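Local coordinates for protein subtilisin-like serine protease (Fervidobacterium pennivorans, PDB 1R6V) that degrades keratin into peptides as a calcium-binding, subtilisin-like serine endopeptidase, allowing its bacterium to grow on native feathers, at residues Ala3-Ser8 with Gly641-Ile646; Glu150-Asn155 with Leu394-Pro399; Val244-Val249 with Gly272-Met277; Asp506-Ala511 with Gly522-Ala527; Ser556-Lys561 with Tyr596-Leu601. The protein carries 1 engineered substitution. One frame throughout, in Å; residues are numbered along the deposited sequence.

Contact 1: Ala3-Ser8 with Gly641-Ile646; sequences AKDLAS and GTTWTI
Leu6 rests on one face of the Trp644 indole, and this meeting of an aliphatic chain with a flat ring carries most of the contact between the start of the propeptide and the second beta-sandwich domain. Leu6 CB stands 3.4 Å above the ring plane, displaced toward the rim, and also packs 3.7 Å from Trp644 CB. From there Leu6 CD1 extends past the rim, 3.8 Å from Trp644 CE3. On the tryptophan, a chi1 of 67° sets CG between the backbone N and the carbonyl carbon, which turns the ring out to meet the incoming loop. The pyrrole side is polar: Lys4 O lies 3.1 Å from Trp644 NE1 and approaches the ring obliquely. Asp5 places its carboxylate almost perpendicular to the indole, the planes 82° apart, yet it joins the other segment through water. One water donates to Asp5 OD1 and accepts from Trp644 NE1 at 2.9 Å in the plane of the ring. A second donates to Asp5 OD1 at 2.8 Å, accepts from Ala7 N and is bonded to Thr643 OG1, so a single carboxylate oxygen gathers both bridges. This surface contact extends to Gln610, which touches Leu6 and Ala7, and to Arg587, which bonds Leu6 O. Strand 644-647 pairs antiparallel with 604-610, and the propeptide loop is laid against these two strands of the second sandwich domain.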
# COMPACT_ATOMS: atom_id res chain seq x y z
N ALA A 3 -28.08 20.46 -13.67
CA ALA A 3 -28.89 20.70 -14.87
C ALA A 3 -30.32 20.21 -14.69
O ALA A 3 -30.58 19.27 -13.93
CB ALA A 3 -28.25 20.01 -16.07
N LYS A 4 -31.25 20.85 -15.39
CA LYS A 4 -32.66 20.48 -15.32
C LYS A 4 -33.21 20.13 -16.70
O LYS A 4 -34.10 19.28 -16.82
CB LYS A 4 -33.48 21.63 -14.72
CG LYS A 4 -33.20 21.91 -13.24
CD LYS A 4 -34.05 23.05 -12.70
CE LYS A 4 -33.78 23.30 -11.21
NZ LYS A 4 -34.65 24.37 -10.65
N ASP A 5 -32.68 20.77 -17.73
CA ASP A 5 -33.11 20.52 -19.10
C ASP A 5 -31.93 20.03 -19.94
O ASP A 5 -30.82 20.56 -19.82
CB ASP A 5 -33.68 21.80 -19.71
CG ASP A 5 -34.29 21.58 -21.08
OD1 ASP A 5 -35.15 20.69 -21.21
OD2 ASP A 5 -33.91 22.30 -22.03
N LEU A 6 -32.16 19.03 -20.78
CA LEU A 6 -31.10 18.47 -21.61
C LEU A 6 -30.81 19.31 -22.85
O LEU A 6 -29.66 19.43 -23.28
CB LEU A 6 -31.48 17.03 -22.00
CG LEU A 6 -30.38 16.04 -22.39
CD1 LEU A 6 -30.98 14.65 -22.55
CD2 LEU A 6 -29.72 16.48 -23.68
N ALA A 7 -31.86 19.88 -23.44
CA ALA A 7 -31.72 20.70 -24.64
C ALA A 7 -31.01 22.02 -24.37
O ALA A 7 -30.41 22.60 -25.27
CB ALA A 7 -33.10 20.96 -25.24
N SER A 8 -31.08 22.49 -23.13
CA SER A 8 -30.46 23.76 -22.77
C SER A 8 -29.00 23.64 -22.34
O SER A 8 -28.31 24.65 -22.18
CB SER A 8 -31.26 24.42 -21.65
OG SER A 8 -31.28 23.59 -20.50
N GLY A 641 -45.25 14.33 -20.36
CA GLY A 641 -45.04 15.67 -19.85
C GLY A 641 -43.59 16.12 -19.83
O GLY A 641 -43.32 17.28 -19.53
N THR A 642 -42.66 15.22 -20.15
CA THR A 642 -41.24 15.57 -20.15
C THR A 642 -40.67 15.61 -21.57
O THR A 642 -41.27 15.08 -22.50
CB THR A 642 -40.41 14.57 -19.31
OG1 THR A 642 -40.35 13.30 -19.97
CG2 THR A 642 -41.04 14.38 -17.94
N THR A 643 -39.52 16.25 -21.72
CA THR A 643 -38.88 16.39 -23.02
C THR A 643 -37.53 15.68 -23.12
O THR A 643 -36.84 15.81 -24.13
CB THR A 643 -38.66 17.86 -23.37
OG1 THR A 643 -37.99 18.50 -22.28
CG2 THR A 643 -39.99 18.56 -23.63
N TRP A 644 -37.15 14.95 -22.09
CA TRP A 644 -35.87 14.24 -22.13
C TRP A 644 -35.77 13.12 -21.12
O TRP A 644 -36.44 13.13 -20.08
CB TRP A 644 -34.70 15.21 -21.91
CG TRP A 644 -34.65 15.81 -20.53
CD1 TRP A 644 -35.41 16.85 -20.06
CD2 TRP A 644 -33.83 15.39 -19.43
NE1 TRP A 644 -35.12 17.09 -18.74
CE2 TRP A 644 -34.16 16.21 -18.33
CE3 TRP A 644 -32.86 14.39 -19.28
CZ2 TRP A 644 -33.55 16.06 -17.07
CZ3 TRP A 644 -32.25 14.25 -18.03
CH2 TRP A 644 -32.60 15.08 -16.94
N THR A 645 -34.93 12.14 -21.42
CA THR A 645 -34.71 11.06 -20.48
C THR A 645 -33.35 10.45 -20.74
O THR A 645 -32.72 10.75 -21.75
CB THR A 645 -35.81 9.97 -20.56
OG1 THR A 645 -35.66 9.09 -19.44
CG2 THR A 645 -35.71 9.16 -21.86
N ILE A 646 -32.89 9.61 -19.82
CA ILE A 646 -31.60 8.94 -19.93
C ILE A 646 -31.84 7.47 -20.23
O ILE A 646 -32.80 6.88 -19.74
CB ILE A 646 -30.78 9.06 -18.60
CG1 ILE A 646 -30.50 10.53 -18.28
CG2 ILE A 646 -29.45 8.33 -18.73
CD1 ILE A 646 -31.66 11.23 -17.65
O HOH W 1 -34.86 18.69 -23.10
O HOH W 2 -36.72 19.53 -18.73

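Contact 2: Glu150-Asn155 with Leu394-Pro399; sequences EASGTN and LLQKFP
Three consecutive backbone N-H groups, those of Ser152, Gly153 and Thr154, converge on one side-chain oxygen, Gln396 OE1. These hydrogen bonds differ in approach. Gly153 N, at 2.9 Å from Gln396 OE1, comes in nearly along the C=O axis, with a C=O...N angle of 165°. Ser152 N makes the straightest N-H...O bond of the three, 159° at the hydrogen, although it sits above the carbonyl plane. Thr154 N, 3.0 Å from Gln396 OE1, is raised further, 57° out of that plane. With CG anti to the backbone N and an extended chain beyond it, Gln396 carries its amide from the helix straight into the bend of the loop.

The ionic part lies one residue further along the helix. Lys397 NZ donates to Glu150 OE2 at 2.8 Å in a salt bridge, on the syn side and tilted from the carboxylate plane. Both chains are extended and cross obliquely, so that their charged ends meet; the ammonium also bonds Leu437 O.

Van der Waals contact is slight: Ala151 CB touches the Gln396 amide, 3.9 Å from Gln396 OE1, and has Leu437 as its apolar neighbour. Ser152 and Gly153, with phi of opposite sign, curl the chain so that successive N-H groups converge, as in a nest, joining the loop between helix 145-150 and strand 157-162 to the end of helix 380-397 in the subtilisin-like catalytic domain.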
# COMPACT_ATOMS: atom_id res chain seq x y z
N GLU A 150 35.04 -1.91 12.40
CA GLU A 150 34.99 -1.21 11.12
C GLU A 150 33.70 -0.40 10.99
O GLU A 150 33.71 0.76 10.58
CB GLU A 150 35.13 -2.19 9.94
CG GLU A 150 34.82 -1.55 8.59
CD GLU A 150 35.02 -2.47 7.40
OE1 GLU A 150 35.02 -3.70 7.57
OE2 GLU A 150 35.15 -1.95 6.28
N ALA A 151 32.58 -1.03 11.34
CA ALA A 151 31.27 -0.39 11.25
C ALA A 151 30.30 -1.03 12.25
O ALA A 151 30.28 -2.25 12.39
CB ALA A 151 30.72 -0.54 9.84
N SER A 152 29.49 -0.21 12.92
CA SER A 152 28.53 -0.69 13.92
C SER A 152 27.21 0.09 13.92
O SER A 152 26.37 -0.08 14.81
CB SER A 152 29.15 -0.61 15.31
OG SER A 152 29.42 0.74 15.64
N GLY A 153 27.03 0.97 12.94
CA GLY A 153 25.80 1.76 12.86
C GLY A 153 25.92 3.16 13.44
O GLY A 153 24.92 3.85 13.62
N THR A 154 27.14 3.59 13.74
CA THR A 154 27.36 4.93 14.30
C THR A 154 26.66 6.04 13.52
O THR A 154 26.82 6.14 12.31
CB THR A 154 28.87 5.24 14.34
OG1 THR A 154 29.55 4.18 15.02
CG2 THR A 154 29.12 6.55 15.06
N ASN A 155 25.92 6.88 14.24
CA ASN A 155 25.17 8.02 13.70
C ASN A 155 23.93 7.66 12.88
O ASN A 155 23.27 8.56 12.35
CB ASN A 155 26.06 8.92 12.84
CG ASN A 155 27.27 9.45 13.60
OD1 ASN A 155 27.18 9.84 14.76
ND2 ASN A 155 28.41 9.48 12.93
N LEU A 394 25.57 -1.05 7.35
CA LEU A 394 25.96 -0.73 5.98
C LEU A 394 25.88 0.76 5.68
O LEU A 394 26.72 1.29 4.94
CB LEU A 394 25.09 -1.47 4.97
CG LEU A 394 25.18 -3.00 4.99
CD1 LEU A 394 24.19 -3.59 4.01
CD2 LEU A 394 26.61 -3.44 4.62
N LEU A 395 24.89 1.44 6.24
CA LEU A 395 24.73 2.87 5.96
C LEU A 395 25.87 3.67 6.56
O LEU A 395 26.13 4.79 6.12
CB LEU A 395 23.38 3.37 6.46
CG LEU A 395 22.23 2.87 5.56
CD1 LEU A 395 20.90 3.23 6.19
CD2 LEU A 395 22.35 3.47 4.15
N GLN A 396 26.55 3.12 7.55
CA GLN A 396 27.70 3.81 8.12
C GLN A 396 28.85 3.72 7.12
O GLN A 396 29.54 4.71 6.86
CB GLN A 396 28.17 3.18 9.43
CG GLN A 396 29.45 3.84 9.96
CD GLN A 396 29.96 3.20 11.23
OE1 GLN A 396 29.23 2.47 11.90
NE2 GLN A 396 31.21 3.47 11.57
N LYS A 397 29.05 2.54 6.56
CA LYS A 397 30.14 2.35 5.61
C LYS A 397 29.90 2.93 4.22
O LYS A 397 30.84 3.34 3.55
CB LYS A 397 30.49 0.87 5.48
CG LYS A 397 31.66 0.63 4.53
CD LYS A 397 32.21 -0.79 4.61
CE LYS A 397 33.42 -0.96 3.69
NZ LYS A 397 34.00 -2.33 3.76
N PHE A 398 28.64 2.94 3.79
CA PHE A 398 28.28 3.44 2.46
C PHE A 398 27.25 4.54 2.66
O PHE A 398 26.07 4.39 2.33
CB PHE A 398 27.71 2.30 1.62
CG PHE A 398 28.60 1.09 1.56
CD1 PHE A 398 28.29 -0.05 2.30
CD2 PHE A 398 29.75 1.10 0.78
CE1 PHE A 398 29.13 -1.16 2.27
CE2 PHE A 398 30.60 -0.01 0.75
CZ PHE A 398 30.29 -1.14 1.49
N PRO A 399 27.69 5.69 3.18
CA PRO A 399 26.76 6.79 3.43
C PRO A 399 25.99 7.32 2.24
O PRO A 399 24.91 7.87 2.39
CB PRO A 399 27.65 7.84 4.10
CG PRO A 399 28.98 7.59 3.50
CD PRO A 399 29.07 6.09 3.49

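Contact 3: Val244-Val249 with Gly272-Met277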
# COMPACT_ATOMS: atom_id res chain seq x y z
N VAL A 244 -3.26 2.61 14.99
CA VAL A 244 -3.60 4.03 14.96
C VAL A 244 -4.25 4.51 13.67
O VAL A 244 -4.75 5.63 13.63
CB VAL A 244 -2.35 4.91 15.27
CG1 VAL A 244 -1.81 4.56 16.64
CG2 VAL A 244 -1.27 4.72 14.21
N GLY A 245 -4.25 3.68 12.64
CA GLY A 245 -4.86 4.08 11.38
C GLY A 245 -3.81 4.40 10.32
O GLY A 245 -2.71 4.85 10.64
N ASP A 246 -4.17 4.19 9.05
CA ASP A 246 -3.23 4.45 7.96
C ASP A 246 -2.80 5.91 7.92
O ASP A 246 -1.66 6.23 7.54
CB ASP A 246 -3.85 4.06 6.62
CG ASP A 246 -3.99 2.55 6.44
OD1 ASP A 246 -3.34 1.77 7.16
OD2 ASP A 246 -4.77 2.16 5.54
N ASP A 247 -3.71 6.81 8.30
CA ASP A 247 -3.39 8.23 8.32
C ASP A 247 -2.36 8.55 9.40
O ASP A 247 -1.40 9.27 9.13
CB ASP A 247 -4.67 9.09 8.47
CG ASP A 247 -5.56 8.65 9.64
OD1 ASP A 247 -5.43 7.50 10.12
OD2 ASP A 247 -6.41 9.46 10.06
N TYR A 248 -2.51 8.02 10.61
CA TYR A 248 -1.53 8.33 11.64
C TYR A 248 -0.20 7.62 11.40
O TYR A 248 0.85 8.14 11.78
CB TYR A 248 -2.09 8.04 13.05
CG TYR A 248 -3.17 9.04 13.46
CD1 TYR A 248 -4.52 8.73 13.33
CD2 TYR A 248 -2.82 10.31 13.91
CE1 TYR A 248 -5.51 9.68 13.66
CE2 TYR A 248 -3.80 11.26 14.24
CZ TYR A 248 -5.13 10.94 14.11
OH TYR A 248 -6.09 11.87 14.43
N VAL A 249 -0.23 6.45 10.78
CA VAL A 249 1.03 5.76 10.45
C VAL A 249 1.78 6.64 9.43
O VAL A 249 2.99 6.85 9.55
CB VAL A 249 0.78 4.36 9.84
CG1 VAL A 249 2.11 3.79 9.30
CG2 VAL A 249 0.23 3.41 10.94
N GLY A 272 -5.73 -4.20 2.60
CA GLY A 272 -5.97 -2.97 1.86
C GLY A 272 -4.84 -2.24 1.15
O GLY A 272 -3.83 -1.93 1.77
N TYR A 273 -5.02 -1.98 -0.15
CA TYR A 273 -4.02 -1.23 -0.91
C TYR A 273 -4.37 0.21 -0.59
O TYR A 273 -5.45 0.69 -0.95
CB TYR A 273 -4.19 -1.42 -2.42
CG TYR A 273 -3.12 -0.76 -3.26
CD1 TYR A 273 -2.04 -1.49 -3.73
CD2 TYR A 273 -3.20 0.59 -3.61
CE1 TYR A 273 -1.07 -0.91 -4.54
CE2 TYR A 273 -2.23 1.18 -4.42
CZ TYR A 273 -1.17 0.42 -4.89
OH TYR A 273 -0.23 0.97 -5.72
N SER A 274 -3.46 0.91 0.07
CA SER A 274 -3.72 2.29 0.46
C SER A 274 -2.88 3.25 -0.36
O SER A 274 -1.66 3.10 -0.43
CB SER A 274 -3.38 2.47 1.95
OG SER A 274 -3.28 3.83 2.33
N TYR A 275 -3.53 4.22 -1.00
CA TYR A 275 -2.76 5.19 -1.77
C TYR A 275 -1.98 6.09 -0.83
O TYR A 275 -0.89 6.58 -1.16
CB TYR A 275 -3.67 6.02 -2.65
CG TYR A 275 -4.09 5.27 -3.89
CD1 TYR A 275 -5.19 4.42 -3.86
CD2 TYR A 275 -3.37 5.38 -5.08
CE1 TYR A 275 -5.58 3.71 -4.99
CE2 TYR A 275 -3.75 4.68 -6.22
CZ TYR A 275 -4.86 3.85 -6.16
OH TYR A 275 -5.27 3.19 -7.29
N THR A 276 -2.56 6.33 0.34
CA THR A 276 -1.90 7.15 1.34
C THR A 276 -0.63 6.47 1.85
O THR A 276 0.43 7.11 1.95
CB THR A 276 -2.83 7.42 2.53
OG1 THR A 276 -3.94 8.19 2.07
CG2 THR A 276 -2.11 8.21 3.65
N MET A 277 -0.73 5.19 2.17
CA MET A 277 0.45 4.49 2.67
C MET A 277 1.53 4.37 1.59
O MET A 277 2.73 4.42 1.89
CB MET A 277 0.09 3.09 3.19
CG MET A 277 1.19 2.48 4.07
SD MET A 277 1.58 3.42 5.62
CE MET A 277 -0.20 3.35 6.44
O HOH W 3 -5.55 3.94 3.65
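Ser274, the N-cap of helix 275-286, meets Asp246 at the first turn of helix 246-258, with Ser274 CB 3.9 Å from Asp246 OD2. Its hydroxyl accepts from Met277 N at 2.9 Å in a nearly straight capping bond, 167° at the hydrogen. Ser274 OG is also bonded to a water that lies 2.7 Å from Asp246 OD2, linking the two helix starts through solvent. Thr276 adds a light touch: its CG2 is 4.4 Å from Asp246 O, while its hydroxyl bonds Glu93 and Tyr91. Met277 carries the main packing. CG is anti to the backbone N (chi1 -164°), and bends at the next two torsions curl the thioether against the neighbouring helix at about a right angle to the Asp246 and Val249 side chains. Met277 CE comes 3.4 Å from Asp246 O and 3.7 Å from Val249 CB; Met277 SD touches Val249 CG1. Asp246 OD1 pairs with Arg98 and Tyr243, and OD2 with Tyr96 N and the water. Helix 246-258 precedes strand 263-269 and helix 275-286 follows it; their starts are buried beneath propeptide strands 33-38 and 64-68, with Leu35 touching both, as the prodomain packs on two helices in subtilisins.

Contact 4: Asp506-Ala511 with Gly522-Ala527; sequences DHWDRA and GGYAIA
Within the long loop that joins strands 496-505 and 535-543 of the Ig-like beta-sandwich domain, Asp509 sits at the centre of an inverse gamma turn and holds the returning chain by its carboxylate. Asp509 OD2 accepts from Gly522 N at 3.0 Å, a nearly straight bond of 168° that meets the syn side of the carboxylate. Asp509 OD1 takes Tyr524 N at 2.7 Å, with the donor 46° above the carboxylate plane, and receives a weak bond from Gly523 N. A chi1 of -167°, with CG opposite the backbone N, brings both oxygens to this row of amides, so the carboxylate is fixed in rotation by donors at its two ends.

Beside this polar core lies an apolar one. Ala525 CB packs 3.4 Å from Asp509 CB and lies over the face of Trp508, 3.8 Å from the centroid of the five-membered ring, in a CH-pi contact. The far rim of the same indole reaches Tyr524, whose side chain crosses it at about a right angle, with Trp508 CH2 3.5 Å from Tyr524 CB. Tyr524 OH continues to Asp79 and Lys75 of the propeptide, while Gly522 O bonds Lys82; the loop therefore faces helix 74-81 and the residues just after it.

Two waters complete the closure. One accepts weakly from Asp509 N and donates to Ala527 O; the other donates to Asp506 O and accepts from Ile526 N at 3.0 Å.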
# COMPACT_ATOMS: atom_id res chain seq x y z
N ASP A 506 -10.30 -0.77 -12.55
CA ASP A 506 -10.80 -1.79 -11.63
C ASP A 506 -12.30 -1.61 -11.42
O ASP A 506 -12.74 -0.61 -10.88
CB ASP A 506 -10.06 -1.66 -10.30
CG ASP A 506 -10.44 -2.73 -9.31
OD1 ASP A 506 -11.10 -3.72 -9.70
OD2 ASP A 506 -10.06 -2.59 -8.13
N HIS A 507 -13.12 -2.69 -11.84
CA HIS A 507 -14.57 -2.60 -11.67
C HIS A 507 -14.96 -3.36 -10.41
O HIS A 507 -15.59 -4.42 -10.50
CB HIS A 507 -15.27 -3.21 -12.90
CG HIS A 507 -14.55 -4.39 -13.47
ND1 HIS A 507 -13.36 -4.28 -14.15
CD2 HIS A 507 -14.87 -5.71 -13.48
CE1 HIS A 507 -12.96 -5.48 -14.54
NE2 HIS A 507 -13.87 -6.36 -14.15
N TRP A 508 -14.60 -2.82 -9.25
CA TRP A 508 -14.90 -3.46 -7.97
C TRP A 508 -16.28 -3.14 -7.44
O TRP A 508 -16.75 -3.76 -6.48
CB TRP A 508 -13.88 -3.05 -6.91
CG TRP A 508 -13.83 -1.56 -6.65
CD1 TRP A 508 -13.09 -0.65 -7.33
CD2 TRP A 508 -14.55 -0.83 -5.64
NE1 TRP A 508 -13.30 0.61 -6.82
CE2 TRP A 508 -14.19 0.53 -5.78
CE3 TRP A 508 -15.47 -1.18 -4.64
CZ2 TRP A 508 -14.71 1.54 -4.95
CZ3 TRP A 508 -15.99 -0.18 -3.81
CH2 TRP A 508 -15.61 1.17 -3.98
N ASP A 509 -16.91 -2.14 -8.05
CA ASP A 509 -18.24 -1.67 -7.67
C ASP A 509 -19.26 -2.58 -8.35
O ASP A 509 -19.95 -2.17 -9.29
CB ASP A 509 -18.40 -0.22 -8.15
CG ASP A 509 -19.60 0.47 -7.55
OD1 ASP A 509 -19.88 1.61 -7.97
OD2 ASP A 509 -20.27 -0.12 -6.66
N ARG A 510 -19.35 -3.81 -7.87
CA ARG A 510 -20.27 -4.80 -8.42
C ARG A 510 -21.71 -4.30 -8.39
O ARG A 510 -22.01 -3.29 -7.75
CB ARG A 510 -20.15 -6.11 -7.64
N ALA A 511 -22.59 -5.01 -9.09
CA ALA A 511 -24.00 -4.65 -9.14
C ALA A 511 -24.87 -5.89 -8.93
O ALA A 511 -25.92 -6.04 -9.55
CB ALA A 511 -24.33 -4.01 -10.49
N GLY A 522 -22.82 1.38 -6.95
CA GLY A 522 -22.94 2.56 -6.13
C GLY A 522 -22.41 3.77 -6.87
O GLY A 522 -22.73 4.91 -6.54
N GLY A 523 -21.60 3.50 -7.89
CA GLY A 523 -21.00 4.58 -8.65
C GLY A 523 -19.70 5.01 -7.98
O GLY A 523 -19.34 6.19 -8.00
N TYR A 524 -18.99 4.06 -7.39
CA TYR A 524 -17.73 4.38 -6.70
C TYR A 524 -16.48 4.04 -7.51
O TYR A 524 -15.47 4.74 -7.44
CB TYR A 524 -17.66 3.63 -5.37
CG TYR A 524 -18.91 3.75 -4.53
CD1 TYR A 524 -19.49 4.99 -4.27
CD2 TYR A 524 -19.52 2.61 -4.01
CE1 TYR A 524 -20.66 5.09 -3.52
CE2 TYR A 524 -20.68 2.70 -3.25
CZ TYR A 524 -21.25 3.93 -3.01
OH TYR A 524 -22.41 4.01 -2.28
N ALA A 525 -16.54 2.95 -8.26
CA ALA A 525 -15.42 2.52 -9.08
C ALA A 525 -15.27 3.41 -10.31
O ALA A 525 -16.18 4.15 -10.67
CB ALA A 525 -15.59 1.06 -9.50
N ILE A 526 -14.11 3.34 -10.95
CA ILE A 526 -13.89 4.14 -12.14
C ILE A 526 -14.76 3.61 -13.28
O ILE A 526 -15.36 4.38 -14.02
CB ILE A 526 -12.43 4.06 -12.58
CG1 ILE A 526 -11.54 4.77 -11.55
CG2 ILE A 526 -12.27 4.67 -13.96
CD1 ILE A 526 -11.86 6.25 -11.37
N ALA A 527 -14.78 2.29 -13.40
CA ALA A 527 -15.56 1.61 -14.44
C ALA A 527 -16.65 0.81 -13.75
O ALA A 527 -16.43 0.24 -12.68
CB ALA A 527 -14.65 0.68 -15.25
O HOH W 4 -11.83 1.59 -10.24
O HOH W 5 -17.39 -1.51 -10.81

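Contact 5: Ser556-Lys561 with Tyr596-Leu601; sequences STLQVK and YDLSLL
Ser599 turns its side chain back against the strand that carries Leu558. Its CB lies 3.9 Å from Thr557 CA and from Leu558 N, and with chi1 at -68° the hydroxyl stands beside its own backbone N. At the tip, Ser599 OG lies 3.1 Å from Thr557 CA, accepts from Leu558 N at 2.9 Å and donates to Asp597 OD1 at 2.8 Å, on the syn lone pair. Asp597 OD1 also accepts from Ser599 N, from above the carboxylate plane, forming an Asx turn. The hydroxyl thus takes the place of a backbone carbonyl just where a type I turn from Leu598 to Leu601 begins. Further along, Val560 and Tyr596 form an antiparallel hydrogen-bonded pair, with Tyr596 N 2.7 Å from Val560 O, and Gln559 and Asp597 a non-hydrogen-bonded one. Val560 CG1 packs 3.6 Å from Tyr596 CB, and Leu558 lies side by side with Leu598, where Phe574 and Phe607 of the facing sheet complete the sandwich core. The chemistry implies pairing extended jointly by backbone and side chain: Leu598 N bonds Leu558 O at 2.8 Å, while the serine hydroxyl satisfies Leu558 N and, through Asp597, ties down the turn that follows strand 595-597.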
# COMPACT_ATOMS: atom_id res chain seq x y z
N SER A 556 -10.79 1.82 -27.11
CA SER A 556 -12.04 1.08 -26.97
C SER A 556 -12.96 1.34 -28.16
O SER A 556 -12.71 2.23 -28.97
CB SER A 556 -12.76 1.49 -25.69
OG SER A 556 -12.95 2.90 -25.66
N THR A 557 -14.02 0.55 -28.24
CA THR A 557 -15.02 0.72 -29.28
C THR A 557 -16.37 0.80 -28.59
O THR A 557 -16.61 0.12 -27.59
CB THR A 557 -15.03 -0.46 -30.28
OG1 THR A 557 -15.21 -1.69 -29.58
CG2 THR A 557 -13.73 -0.50 -31.06
N LEU A 558 -17.24 1.65 -29.12
CA LEU A 558 -18.57 1.81 -28.54
C LEU A 558 -19.55 2.19 -29.62
O LEU A 558 -19.36 3.17 -30.32
CB LEU A 558 -18.56 2.92 -27.48
CG LEU A 558 -19.92 3.27 -26.85
CD1 LEU A 558 -20.46 2.05 -26.11
CD2 LEU A 558 -19.77 4.44 -25.90
N GLN A 559 -20.61 1.39 -29.75
CA GLN A 559 -21.65 1.68 -30.72
C GLN A 559 -22.99 1.61 -30.01
O GLN A 559 -23.14 0.86 -29.05
CB GLN A 559 -21.63 0.65 -31.86
CG GLN A 559 -20.36 0.69 -32.73
CD GLN A 559 -20.39 -0.33 -33.86
OE1 GLN A 559 -20.66 -1.51 -33.63
NE2 GLN A 559 -20.10 0.12 -35.08
N VAL A 560 -23.95 2.41 -30.45
CA VAL A 560 -25.28 2.38 -29.85
C VAL A 560 -26.33 2.41 -30.96
O VAL A 560 -26.21 3.16 -31.92
CB VAL A 560 -25.53 3.56 -28.88
CG1 VAL A 560 -25.40 4.88 -29.59
CG2 VAL A 560 -26.91 3.41 -28.27
N LYS A 561 -27.34 1.55 -30.83
CA LYS A 561 -28.43 1.48 -31.81
C LYS A 561 -29.76 1.36 -31.05
O LYS A 561 -29.88 0.55 -30.15
CB LYS A 561 -28.23 0.25 -32.70
CG LYS A 561 -29.38 -0.05 -33.67
CD LYS A 561 -29.06 -1.28 -34.53
CE LYS A 561 -30.23 -1.68 -35.42
NZ LYS A 561 -29.88 -2.82 -36.31
N TYR A 596 -25.02 4.28 -34.10
CA TYR A 596 -24.17 5.45 -33.88
C TYR A 596 -22.83 4.93 -33.37
O TYR A 596 -22.80 4.17 -32.40
CB TYR A 596 -24.77 6.39 -32.83
CG TYR A 596 -26.13 6.93 -33.19
CD1 TYR A 596 -27.29 6.28 -32.78
CD2 TYR A 596 -26.26 8.10 -33.95
CE1 TYR A 596 -28.55 6.77 -33.12
CE2 TYR A 596 -27.51 8.60 -34.29
CZ TYR A 596 -28.65 7.93 -33.88
OH TYR A 596 -29.89 8.41 -34.24
N ASP A 597 -21.74 5.33 -34.01
CA ASP A 597 -20.41 4.87 -33.60
C ASP A 597 -19.76 5.97 -32.77
O ASP A 597 -19.46 7.05 -33.26
CB ASP A 597 -19.56 4.55 -34.84
CG ASP A 597 -18.22 3.92 -34.48
OD1 ASP A 597 -18.02 3.51 -33.32
OD2 ASP A 597 -17.36 3.81 -35.38
N LEU A 598 -19.56 5.67 -31.49
CA LEU A 598 -18.96 6.62 -30.57
C LEU A 598 -17.53 6.22 -30.21
O LEU A 598 -16.93 6.80 -29.30
CB LEU A 598 -19.80 6.68 -29.29
CG LEU A 598 -21.26 7.10 -29.52
CD1 LEU A 598 -22.03 7.03 -28.22
CD2 LEU A 598 -21.29 8.51 -30.09
N SER A 599 -16.99 5.24 -30.93
CA SER A 599 -15.65 4.73 -30.67
C SER A 599 -14.55 5.79 -30.57
O SER A 599 -13.51 5.53 -29.97
CB SER A 599 -15.26 3.72 -31.75
OG SER A 599 -16.03 2.53 -31.64
N LEU A 600 -14.78 6.97 -31.13
CA LEU A 600 -13.78 8.04 -31.09
C LEU A 600 -13.84 8.85 -29.80
O LEU A 600 -12.89 9.57 -29.48
CB LEU A 600 -13.96 8.98 -32.29
CG LEU A 600 -13.43 8.53 -33.65
CD1 LEU A 600 -14.10 7.23 -34.10
CD2 LEU A 600 -13.70 9.64 -34.65
N LEU A 601 -14.94 8.74 -29.08
CA LEU A 601 -15.09 9.46 -27.83
C LEU A 601 -14.26 8.79 -26.75
O LEU A 601 -14.07 7.57 -26.76
CB LEU A 601 -16.56 9.50 -27.39
CG LEU A 601 -17.50 10.36 -28.24
CD1 LEU A 601 -18.92 10.27 -27.71
CD2 LEU A 601 -17.01 11.80 -28.22
O HOH W 6 -14.01 4.74 -27.40

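Contact 3 is buried close to the centre of the chain, whereas contact 1 lies at the surface, its centre about 44 Å from the centre of the chain; contacts 2 and 5 are partly buried. Contacts 2 and 3 both belong to the catalytic domain, with centres 31 Å apart, but one relies on a salt bridge and gathered amides and the other on a methionine between helix starts. Contact 5 lies within the second sandwich domain, with strand pairing extended by a serine and an Asx turn, and contact 1 sets the propeptide against that domain through water bridges and an indole face. Contact 4, in the Ig-like domain, is buried and combines carboxylate bonds with CH-pi packing. The propeptide also borders contacts 3 and 4.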